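Local structure of short chain dehydrogenase (Salmonella typhi, 3G1T) at residues P139-S144 with R188-N193; A146-F151 with W229-D234. The protein is a short-chain dehydrogenase with a Rossmann-type fold, and so probably an NAD(P)-dependent oxidoreductase whose substrate is not known. One frame throughout, in Å; residues are numbered along the deposited sequence.

Interaction 1: residues P139-S144 with R188-N193; sequences PLLLKS and RSLRVN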
ATOM      1  N   PRO A 139      -0.607  22.934   2.961  1.00 17.44           N
ATOM      2  CA  PRO A 139      -0.559  24.312   3.500  1.00 17.18           C
ATOM      3  C   PRO A 139      -1.947  24.986   3.689  1.00 17.64           C
ATOM      4  O   PRO A 139      -2.196  25.578   4.740  1.00 17.21           O
ATOM      5  CB  PRO A 139       0.269  25.076   2.456  1.00 19.17           C
ATOM      6  CG  PRO A 139       1.211  24.010   1.917  1.00 17.95           C
ATOM      7  CD  PRO A 139       0.171  22.824   1.721  1.00 16.39           C
ATOM      8  N   LEU A 140      -2.873  24.754   2.752  1.00 14.59           N
ATOM      9  CA  LEU A 140      -4.190  25.328   2.840  1.00 14.46           C
ATOM     10  C   LEU A 140      -4.975  24.690   3.949  1.00 13.69           C
ATOM     11  O   LEU A 140      -5.703  25.385   4.642  1.00 13.92           O
ATOM     12  CB  LEU A 140      -4.959  25.112   1.539  1.00 16.07           C
ATOM     13  CG  LEU A 140      -4.695  26.190   0.468  1.00 19.05           C
ATOM     14  CD1 LEU A 140      -5.059  25.709  -0.948  1.00 17.55           C
ATOM     15  CD2 LEU A 140      -5.472  27.521   0.739  1.00 17.36           C
ATOM     16  N   LEU A 141      -4.736  23.410   4.176  1.00 15.13           N
ATOM     17  CA  LEU A 141      -5.408  22.727   5.257  1.00 15.39           C
ATOM     18  C   LEU A 141      -4.975  23.223   6.608  1.00 17.27           C
ATOM     19  O   LEU A 141      -5.797  23.298   7.544  1.00 17.35           O
ATOM     20  CB  LEU A 141      -5.222  21.216   5.162  1.00 17.01           C
ATOM     21  CG  LEU A 141      -6.140  20.450   4.231  1.00 16.51           C
ATOM     22  CD1 LEU A 141      -5.595  19.034   3.833  1.00 16.12           C
ATOM     23  CD2 LEU A 141      -7.560  20.347   4.895  1.00 14.80           C
ATOM     24  N   LEU A 142      -3.674  23.575   6.709  1.00 17.87           N
ATOM     25  CA  LEU A 142      -3.159  24.116   7.978  1.00 18.24           C
ATOM     26  C   LEU A 142      -3.634  25.529   8.335  1.00 18.04           C
ATOM     27  O   LEU A 142      -3.509  25.986   9.482  1.00 19.09           O
ATOM     28  CB  LEU A 142      -1.655  24.010   8.017  1.00 19.07           C
ATOM     29  CG  LEU A 142      -1.108  22.591   8.242  1.00 18.80           C
ATOM     30  CD1 LEU A 142       0.382  22.709   7.804  1.00 23.39           C
ATOM     31  CD2 LEU A 142      -1.285  22.055   9.642  1.00 20.73           C
ATOM     32  N   LYS A 143      -4.163  26.245   7.346  1.00 17.35           N
ATOM     33  CA  LYS A 143      -4.806  27.539   7.594  1.00 16.73           C
ATOM     34  C   LYS A 143      -6.185  27.416   8.280  1.00 16.33           C
ATOM     35  O   LYS A 143      -6.728  28.440   8.781  1.00 15.51           O
ATOM     36  CB  LYS A 143      -4.936  28.337   6.281  1.00 20.23           C
ATOM     37  CG  LYS A 143      -3.647  28.733   5.505  1.00 34.41           C
ATOM     38  CD  LYS A 143      -2.643  29.533   6.345  1.00 27.82           C
ATOM     39  CE  LYS A 143      -2.654  31.002   6.035  1.00 36.19           C
ATOM     40  NZ  LYS A 143      -1.605  31.704   6.907  1.00 32.92           N
ATOM     41  N   SER A 144      -6.798  26.213   8.276  1.00 16.23           N
ATOM     42  CA  SER A 144      -8.073  25.997   8.989  1.00 14.46           C
ATOM     43  C   SER A 144      -7.927  26.065  10.542  1.00 16.37           C
ATOM     44  O   SER A 144      -6.881  25.654  11.089  1.00 16.86           O
ATOM     45  CB  SER A 144      -8.707  24.632   8.628  1.00 14.63           C
ATOM     46  OG  SER A 144      -9.954  24.392   9.303  1.00 15.32           O
ATOM     47  N   ARG A 188      -1.468  19.212  16.249  1.00 16.84           N
ATOM     48  CA  ARG A 188      -1.738  20.416  15.498  1.00 17.21           C
ATOM     49  C   ARG A 188      -3.226  20.430  15.060  1.00 17.78           C
ATOM     50  O   ARG A 188      -4.037  19.627  15.545  1.00 21.75           O
ATOM     51  CB  ARG A 188      -0.803  20.534  14.259  1.00 17.48           C
ATOM     52  CG  ARG A 188       0.663  21.018  14.621  1.00 17.51           C
ATOM     53  CD  ARG A 188       1.515  21.258  13.383  1.00 18.43           C
ATOM     54  NE  ARG A 188       2.110  20.006  12.887  1.00 18.42           N
ATOM     55  CZ  ARG A 188       2.899  19.965  11.820  1.00 19.73           C
ATOM     56  NH1 ARG A 188       3.171  21.097  11.177  1.00 22.75           N
ATOM     57  NH2 ARG A 188       3.406  18.802  11.367  1.00 18.90           N
ATOM     58  N   SER A 189      -3.551  21.387  14.204  1.00 15.84           N
ATOM     59  CA  SER A 189      -4.959  21.766  13.974  1.00 17.16           C
ATOM     60  C   SER A 189      -5.629  20.855  12.930  1.00 15.71           C
ATOM     61  O   SER A 189      -6.859  20.906  12.770  1.00 16.01           O
ATOM     62  CB  SER A 189      -5.035  23.201  13.462  1.00 18.18           C
ATOM     63  OG  SER A 189      -4.347  23.348  12.223  1.00 19.63           O
ATOM     64  N   LEU A 190      -4.829  19.968  12.344  1.00 13.69           N
ATOM     65  CA  LEU A 190      -5.304  19.040  11.259  1.00 13.08           C
ATOM     66  C   LEU A 190      -5.498  17.646  11.766  1.00 13.62           C
ATOM     67  O   LEU A 190      -4.542  17.006  12.215  1.00 15.68           O
ATOM     68  CB  LEU A 190      -4.254  18.979  10.132  1.00 15.91           C
ATOM     69  CG  LEU A 190      -4.571  18.141   8.866  1.00 16.32           C
ATOM     70  CD1 LEU A 190      -6.013  18.355   8.110  1.00 15.31           C
ATOM     71  CD2 LEU A 190      -3.321  18.305   7.888  1.00 16.18           C
ATOM     72  N   ARG A 191      -6.743  17.116  11.628  1.00 13.88           N
ATOM     73  CA  ARG A 191      -6.997  15.734  11.906  1.00 14.47           C
ATOM     74  C   ARG A 191      -7.166  14.925  10.615  1.00 16.14           C
ATOM     75  O   ARG A 191      -7.515  15.499   9.527  1.00 14.36           O
ATOM     76  CB  ARG A 191      -8.211  15.574  12.779  1.00 15.48           C
ATOM     77  CG  ARG A 191      -9.504  16.058  12.127  1.00 18.04           C
ATOM     78  CD  ARG A 191     -10.613  16.099  13.171  1.00 15.13           C
ATOM     79  NE  ARG A 191     -11.954  16.534  12.644  1.00 14.79           N
ATOM     80  CZ  ARG A 191     -12.297  17.789  12.374  1.00 16.37           C
ATOM     81  NH1 ARG A 191     -13.548  18.074  11.912  1.00 15.65           N
ATOM     82  NH2 ARG A 191     -11.433  18.777  12.549  1.00 16.37           N
ATOM     83  N   VAL A 192      -6.818  13.646  10.714  1.00 15.14           N
ATOM     84  CA  VAL A 192      -6.707  12.830   9.412  1.00 15.77           C
ATOM     85  C   VAL A 192      -7.291  11.488   9.694  1.00 15.97           C
ATOM     86  O   VAL A 192      -6.828  10.821  10.613  1.00 16.03           O
ATOM     87  CB  VAL A 192      -5.206  12.621   9.003  1.00 16.56           C
ATOM     88  CG1 VAL A 192      -5.087  11.974   7.615  1.00 17.37           C
ATOM     89  CG2 VAL A 192      -4.428  13.961   9.112  1.00 16.39           C
ATOM     90  N   ASN A 193      -8.208  10.990   8.851  1.00 15.05           N
ATOM     91  CA  ASN A 193      -8.883   9.727   9.223  1.00 12.66           C
ATOM     92  C   ASN A 193      -9.354   9.044   7.966  1.00 13.75           C
ATOM     93  O   ASN A 193      -9.268   9.658   6.920  1.00 14.33           O
ATOM     94  CB  ASN A 193     -10.136  10.032  10.025  1.00 13.82           C
ATOM     95  CG  ASN A 193      -9.810  10.565  11.401  1.00 14.91           C
ATOM     96  OD1 ASN A 193      -9.403   9.793  12.281  1.00 15.97           O
ATOM     97  ND2 ASN A 193      -9.996  11.890  11.604  1.00 13.08           N
TER
HETATM   98  O   HOH W   1      -5.974  23.052  10.306  1.00 22.95           O
HETATM   99  O   HOH W   2      -2.388  25.330  11.875  1.00 27.73           O

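Interaction 2: residues A146-F151 with W229-D234; sequences AGSLVF and WLMGDD. With MG (magnesium ion), chain B.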
ATOM      1  N   ALA A 146      -9.577  24.093  12.340  1.00 17.82           N
ATOM      2  CA  ALA A 146      -9.718  22.687  12.667  1.00 16.49           C
ATOM      3  C   ALA A 146      -9.894  21.883  11.347  1.00 15.86           C
ATOM      4  O   ALA A 146     -10.988  21.416  11.007  1.00 18.69           O
ATOM      5  CB  ALA A 146     -10.903  22.492  13.620  1.00 19.77           C
ATOM      6  N   GLY A 147      -8.800  21.707  10.634  1.00 14.49           N
ATOM      7  CA  GLY A 147      -8.847  21.103   9.263  1.00 15.03           C
ATOM      8  C   GLY A 147      -9.129  19.608   9.384  1.00 14.74           C
ATOM      9  O   GLY A 147      -8.787  18.947  10.382  1.00 13.80           O
ATOM     10  N   SER A 148      -9.785  19.046   8.359  1.00 13.83           N
ATOM     11  CA  SER A 148     -10.134  17.563   8.428  1.00 14.10           C
ATOM     12  C   SER A 148      -9.854  16.948   7.024  1.00 15.53           C
ATOM     13  O   SER A 148     -10.382  17.424   6.018  1.00 14.34           O
ATOM     14  CB  SER A 148     -11.606  17.360   8.798  1.00 15.65           C
ATOM     15  OG  SER A 148     -11.938  15.955   8.815  1.00 17.27           O
ATOM     16  N   LEU A 149      -8.966  15.972   6.990  1.00 13.69           N
ATOM     17  CA  LEU A 149      -8.523  15.296   5.726  1.00 13.42           C
ATOM     18  C   LEU A 149      -9.044  13.830   5.883  1.00 16.44           C
ATOM     19  O   LEU A 149      -8.839  13.151   6.924  1.00 13.73           O
ATOM     20  CB  LEU A 149      -6.985  15.319   5.691  1.00 13.29           C
ATOM     21  CG  LEU A 149      -6.273  14.451   4.619  1.00 15.06           C
ATOM     22  CD1 LEU A 149      -6.669  14.987   3.247  1.00 14.36           C
ATOM     23  CD2 LEU A 149      -4.799  14.617   4.792  1.00 15.32           C
ATOM     24  N   VAL A 150      -9.802  13.393   4.885  1.00 16.99           N
ATOM     25  CA  VAL A 150     -10.468  12.123   4.986  1.00 15.34           C
ATOM     26  C   VAL A 150     -10.076  11.321   3.756  1.00 15.90           C
ATOM     27  O   VAL A 150     -10.170  11.842   2.626  1.00 15.24           O
ATOM     28  CB  VAL A 150     -12.030  12.298   5.033  1.00 14.79           C
ATOM     29  CG1 VAL A 150     -12.695  10.858   4.974  1.00 14.32           C
ATOM     30  CG2 VAL A 150     -12.390  13.056   6.395  1.00 14.76           C
ATOM     31  N   PHE A 151      -9.661  10.071   3.975  1.00 15.87           N
ATOM     32  CA  PHE A 151      -9.414   9.120   2.863  1.00 15.89           C
ATOM     33  C   PHE A 151     -10.514   8.082   2.808  1.00 13.45           C
ATOM     34  O   PHE A 151     -11.177   7.804   3.786  1.00 16.55           O
ATOM     35  CB  PHE A 151      -8.059   8.412   3.027  1.00 14.26           C
ATOM     36  CG  PHE A 151      -6.860   9.346   2.961  1.00 16.25           C
ATOM     37  CD1 PHE A 151      -6.280   9.710   1.742  1.00 15.43           C
ATOM     38  CD2 PHE A 151      -6.345   9.901   4.171  1.00 15.02           C
ATOM     39  CE1 PHE A 151      -5.117  10.574   1.652  1.00 16.83           C
ATOM     40  CE2 PHE A 151      -5.207  10.775   4.091  1.00 13.28           C
ATOM     41  CZ  PHE A 151      -4.604  11.119   2.909  1.00 15.40           C
ATOM     42  N   TRP A 229     -20.182  14.029  10.119  1.00 15.84           N
ATOM     43  CA  TRP A 229     -19.520  14.054  11.457  1.00 18.13           C
ATOM     44  C   TRP A 229     -18.012  14.327  11.331  1.00 17.92           C
ATOM     45  O   TRP A 229     -17.459  15.185  12.044  1.00 15.67           O
ATOM     46  CB  TRP A 229     -19.769  12.718  12.119  1.00 16.63           C
ATOM     47  CG  TRP A 229     -19.162  12.666  13.493  1.00 16.29           C
ATOM     48  CD1 TRP A 229     -19.635  13.284  14.640  1.00 18.60           C
ATOM     49  CD2 TRP A 229     -18.005  11.943  13.862  1.00 17.56           C
ATOM     50  NE1 TRP A 229     -18.807  12.971  15.717  1.00 18.25           N
ATOM     51  CE2 TRP A 229     -17.784  12.178  15.259  1.00 16.84           C
ATOM     52  CE3 TRP A 229     -17.124  11.116  13.153  1.00 16.69           C
ATOM     53  CZ2 TRP A 229     -16.732  11.570  15.964  1.00 17.82           C
ATOM     54  CZ3 TRP A 229     -16.055  10.543  13.834  1.00 20.10           C
ATOM     55  CH2 TRP A 229     -15.866  10.789  15.238  1.00 17.77           C
ATOM     56  N   LEU A 230     -17.341  13.671  10.380  1.00 18.53           N
ATOM     57  CA  LEU A 230     -15.879  13.930  10.229  0.50 17.85           C
ATOM     58  C   LEU A 230     -15.495  15.308   9.750  1.00 16.87           C
ATOM     59  O   LEU A 230     -14.359  15.710   9.963  1.00 14.93           O
ATOM     60  CB  LEU A 230     -15.181  12.872   9.349  0.50 18.70           C
ATOM     61  CG  LEU A 230     -14.948  11.526  10.045  0.50 11.77           C
ATOM     62  CD1 LEU A 230     -14.408  10.534   9.023  0.50 19.60           C
ATOM     63  CD2 LEU A 230     -13.941  11.577  11.236  0.50 18.19           C
ATOM     64  N   MET A 231     -16.415  16.064   9.083  1.00 15.15           N
ATOM     65  CA  MET A 231     -16.021  17.417   8.628  1.00 15.08           C
ATOM     66  C   MET A 231     -16.354  18.510   9.676  1.00 14.55           C
ATOM     67  O   MET A 231     -15.771  19.589   9.644  1.00 18.28           O
ATOM     68  CB  MET A 231     -16.728  17.751   7.297  1.00 17.09           C
ATOM     69  CG  MET A 231     -16.068  17.052   6.043  1.00 18.64           C
ATOM     70  SD  MET A 231     -14.270  17.379   5.810  1.00 12.41           S
ATOM     71  CE  MET A 231     -13.828  16.124   4.620  1.00 21.75           C
ATOM     72  N   GLY A 232     -17.277  18.181  10.592  1.00 13.85           N
ATOM     73  CA  GLY A 232     -17.813  19.089  11.672  1.00 13.63           C
ATOM     74  C   GLY A 232     -16.987  19.027  12.936  1.00 14.26           C
ATOM     75  O   GLY A 232     -16.197  18.077  13.219  1.00 13.97           O
ATOM     76  N   ASP A 233     -17.243  20.014  13.787  1.00 15.77           N
ATOM     77  CA  ASP A 233     -16.383  20.119  14.952  1.00 17.75           C
ATOM     78  C   ASP A 233     -16.613  18.983  15.966  1.00 16.93           C
ATOM     79  O   ASP A 233     -15.780  18.856  16.889  1.00 17.19           O
ATOM     80  CB  ASP A 233     -16.685  21.449  15.681  1.00 17.39           C
ATOM     81  CG  ASP A 233     -16.077  22.637  14.981  1.00 16.56           C
ATOM     82  OD1 ASP A 233     -15.222  22.478  14.099  1.00 17.12           O
ATOM     83  OD2 ASP A 233     -16.492  23.778  15.341  1.00 16.50           O
ATOM     84  N   ASP A 234     -17.692  18.169  15.848  1.00 16.57           N
ATOM     85  CA  ASP A 234     -17.970  17.073  16.835  1.00 19.63           C
ATOM     86  C   ASP A 234     -16.925  15.957  16.806  1.00 18.45           C
ATOM     87  O   ASP A 234     -16.794  15.182  17.758  1.00 16.74           O
ATOM     88  CB  ASP A 234     -19.364  16.507  16.644  1.00 23.88           C
ATOM     89  CG  ASP A 234     -20.471  17.546  17.007  1.00 40.95           C
ATOM     90  OD1 ASP A 234     -20.278  18.321  17.979  1.00 26.80           O
ATOM     91  OD2 ASP A 234     -21.497  17.682  16.296  1.00 28.61           O
TER
HETATM   92 MG    MG B 259     -16.435  25.639  14.476  0.50 18.73          MG
HETATM   93  O   HOH W   3     -14.450  25.072  13.897  1.00 20.81           O
HETATM   94  O   HOH W   4     -17.309  25.057  12.793  1.00 12.03           O

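Interaction 1: residues P139-S144 with R188-N193
L141 and L190 make an apolar contact between the last turn of helix 116-142 and the start of strand 190-196. The two side chains cross obliquely, and methyl CD1 of L190 lies beside both CB and CD2 of L141. The closest of these approaches is L141 CD2 to L190 CD1, at 4.1 Å. In L190, CG is anti to the backbone N (chi1 -177°), which carries the branched end to the helix. L142 is a second leucine of equal standing, and its CD2 methyl reaches L190 CB at 4.3 Å.

The polar half of the contact is built on water. S189 OG lies near the carbonyls of L141, L142 and S144 but makes no direct bond to them. Water 1 accepts a hydrogen bond from S189 OG and donates to L141 O (2.8 Å) and S144 O (2.9 Å). Water 2 donates to L142 O (2.7 Å) and to S189 OG (2.8 Å). S144 OG turns elsewhere, to D96 and the backbone N of A146.

Y185 of helix 165-185 touches both L142 and L190. L149 of strand 147-152 also packs on L190, so two helices and two strands of the parallel sheet meet here.

Interaction 2: residues A146-F151 with W229-D234
Strand 147-152 is a central strand of the parallel Rossmann sheet, and this contact packs it against the C-terminal end of helix 224-231. The touching parts run nearly antiparallel. S148 and V150 direct their side chains to the helix, while L149 points to the other face of the sheet.

S148 gives the one direct hydrogen bond. With OG anti to the backbone N (chi1 178°), the hydroxyl reaches L230 O and donates to it at 2.7 Å. It arrives from above the carbonyl plane, 37° out of it, with a C=O...OG angle of 142°.

V150 meets the helix through one branch. Its CG2 lies 3.8 Å from M231 CE and 4.1 Å from L230 CB. The M231 chain bends at chi2, which folds its thioether back over the strand. SD then lies 4.0 Å from S148 CB, and CE sits by V150. L99 of strand 97-99 touches both V150 and M231, extending the apolar patch across the sheet.

At the other end, A146 CB comes within 4.3 Å of D233 OD1. The D233 carboxylate holds a magnesium ion through OD2, at 2.0 Å. Its OD1 accepts a hydrogen bond of 2.7 Å from water 3, which is itself a ligand of the metal. Both carboxylate oxygens thus serve the ion, one directly and one through water. This would fix the rotation of the group.

The buried L230 carbonyl also receives weak hydrogen bonds from R191 and S235. Three donors thus share an acceptor at the end of the helix. The nearby positive charge of R191 probably polarises this carbonyl. The S148 bond is the short one, and the other two are weak.

Interaction 1 and interaction 2 lie on opposite faces of one parallel sheet, with centres about 9 Å apart. Their strands, 190-196 and 147-152, are neighbours joined by probable hydrogen bonds, R191 O to L149 N and L149 O to N193 N, both 3.0 Å. R191 also connects them by its side chain, with NH1 packed 3.0 Å from G232 O. The magnesium ion belongs to interaction 2. The same ion lies about 8 Å from the side chain of S144 in interaction 1, too far for a bond. In short-chain dehydrogenases the catalytic serine usually follows the strand equivalent to 147-152.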